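Local atomic coordinates of tRNA (guanine-N(1)-)-methyltransferase (Aquifex aeolicus, PDB entry 1OY5), a protein that probably transfers a methyl group from S-adenosyl-L-methionine to N1 of guanosine-37 in tRNA, working as a homodimer. Residues A[225-228]-A[229-233]. Sequence-based numbering, arbitrary orientation.
Sequences IPKD and LTELE
Glu231 folds back over Lys227, four residues earlier in the same turn of chain. Its CB lies 3.5 Å from Lys227 O, and CG, placed between the backbone N and the carbonyl carbon (chi1 68°), sits over that oxygen and against Lys227 CG, 3.3 Å away. A bend at chi2 (93°) then swings the carboxylate across the lysine stem: CD still faces Lys227 CG, while OE1 ends 3.9 Å from Lys227 CD. Long residues with aliphatic stems suit this place, since the stems can pack while the lysine ammonium reaches on to Asp223, its salt-bridge partner; Glu231 OE1 stays 5.6 Å from Lys227 NZ. OE1 also sits 4.4 Å from Asp228 OD1, close enough for mild repulsion to be likely. With an alanine here, CG and the carboxylate would be gone, and Lys227 CG and CD would probably lose their cover on this side, leaving mid-stem freer to turn.

Beside this pair, Leu232 runs alongside Asp228, its CD1 methyl against the aliphatic CB of the short aspartate. Ile225 and Leu229, both branched, bring methyls CG2 and CD1 together at the surface. Thr230 N makes a weak 2.8 Å hydrogen bond to Lys227 O, closing the turn.

The turn lies in the loop after helix 207-213, near the end of the modelled chain, and the contact's centre is about 29 Å from the chain's centre. Lys227 also packs on Lys99 of the second subunit, in its helix 98-105, and lies about 9 Å, side chain to side chain, from an Asp136 of the dimer, a probable S-adenosyl-L-methionine-binding residue.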
loop_
_atom_site.group_PDB
_atom_site.type_symbol
_atom_site.label_atom_id
_atom_site.label_comp_id
_atom_site.label_asym_id
_atom_site.label_seq_id
_atom_site.Cartn_x
_atom_site.Cartn_y
_atom_site.Cartn_z
ATOM N N ILE A 225 -5.396 -21.755 -10.794
ATOM C CA ILE A 225 -5.204 -22.000 -12.229
ATOM C C ILE A 225 -5.363 -20.742 -13.121
ATOM O O ILE A 225 -4.829 -20.695 -14.231
ATOM C CB ILE A 225 -6.191 -23.096 -12.708
ATOM C CG1 ILE A 225 -5.825 -24.475 -12.126
ATOM C CG2 ILE A 225 -6.208 -23.163 -14.231
ATOM C CD1 ILE A 225 -6.860 -25.568 -12.423
ATOM N N PRO A 226 -6.199 -19.800 -12.678
ATOM C CA PRO A 226 -6.473 -18.503 -13.317
ATOM C C PRO A 226 -5.534 -17.671 -14.149
ATOM O O PRO A 226 -6.035 -17.138 -15.133
ATOM C CB PRO A 226 -6.975 -17.679 -12.141
ATOM C CG PRO A 226 -7.849 -18.658 -11.450
ATOM C CD PRO A 226 -7.187 -20.017 -11.612
ATOM N N LYS A 227 -4.270 -17.482 -13.829
ATOM C CA LYS A 227 -3.522 -16.592 -14.708
ATOM C C LYS A 227 -2.415 -17.399 -15.360
ATOM O O LYS A 227 -1.932 -17.087 -16.450
ATOM C CB LYS A 227 -3.072 -15.330 -13.959
ATOM C CG LYS A 227 -1.594 -15.138 -13.777
ATOM C CD LYS A 227 -1.151 -15.351 -12.344
ATOM C CE LYS A 227 -1.780 -14.335 -11.398
ATOM N NZ LYS A 227 -1.084 -14.299 -10.082
ATOM N N ASP A 228 -2.106 -18.495 -14.682
ATOM C CA ASP A 228 -1.102 -19.470 -15.057
ATOM C C ASP A 228 -1.115 -19.877 -16.522
ATOM O O ASP A 228 -0.067 -20.016 -17.149
ATOM C CB ASP A 228 -1.350 -20.697 -14.193
ATOM C CG ASP A 228 -1.395 -20.357 -12.723
ATOM O OD1 ASP A 228 -0.333 -20.400 -12.072
ATOM O OD2 ASP A 228 -2.445 -20.008 -12.143
ATOM N N LEU A 229 -2.304 -20.071 -17.065
ATOM C CA LEU A 229 -2.438 -20.517 -18.440
ATOM C C LEU A 229 -2.090 -19.390 -19.422
ATOM O O LEU A 229 -1.560 -19.639 -20.506
ATOM C CB LEU A 229 -3.859 -21.030 -18.673
ATOM C CG LEU A 229 -4.280 -22.336 -17.982
ATOM C CD1 LEU A 229 -4.066 -22.275 -16.491
ATOM C CD2 LEU A 229 -5.738 -22.645 -18.272
ATOM N N THR A 230 -2.375 -18.153 -19.024
ATOM C CA THR A 230 -2.131 -16.990 -19.870
ATOM C C THR A 230 -0.818 -16.286 -19.540
ATOM O O THR A 230 -0.554 -15.202 -20.059
ATOM C CB THR A 230 -3.282 -15.977 -19.708
ATOM O OG1 THR A 230 -4.543 -16.662 -19.697
ATOM C CG2 THR A 230 -3.366 -15.027 -20.910
ATOM N N GLU A 231 -0.002 -16.882 -18.675
ATOM C CA GLU A 231 1.270 -16.264 -18.290
ATOM C C GLU A 231 2.412 -17.276 -18.154
ATOM O O GLU A 231 3.556 -16.970 -18.490
ATOM C CB GLU A 231 1.109 -15.447 -17.003
ATOM C CG GLU A 231 0.840 -16.273 -15.757
ATOM C CD GLU A 231 2.094 -16.635 -14.989
ATOM O OE1 GLU A 231 1.964 -17.106 -13.840
ATOM O OE2 GLU A 231 3.207 -16.448 -15.526
ATOM N N LEU A 232 2.108 -18.474 -17.662
ATOM C CA LEU A 232 3.128 -19.506 -17.511
ATOM C C LEU A 232 3.516 -20.052 -18.879
ATOM O O LEU A 232 4.626 -20.549 -19.066
ATOM C CB LEU A 232 2.627 -20.654 -16.627
ATOM C CG LEU A 232 2.293 -20.349 -15.161
ATOM C CD1 LEU A 232 1.752 -21.596 -14.478
ATOM C CD2 LEU A 232 3.496 -19.816 -14.402
ATOM N N GLU A 233 2.595 -19.948 -19.832
ATOM C CA GLU A 233 2.813 -20.467 -21.176
ATOM C C GLU A 233 3.261 -19.373 -22.140
ATOM O O GLU A 233 3.690 -19.659 -23.260
ATOM C CB GLU A 233 1.536 -21.136 -21.688
ATOM C CG GLU A 233 1.076 -22.300 -20.819
ATOM C CD GLU A 233 -0.147 -23.009 -21.369
ATOM O OE1 GLU A 233 -0.594 -23.993 -20.738
ATOM O OE2 GLU A 233 -0.665 -22.588 -22.426
#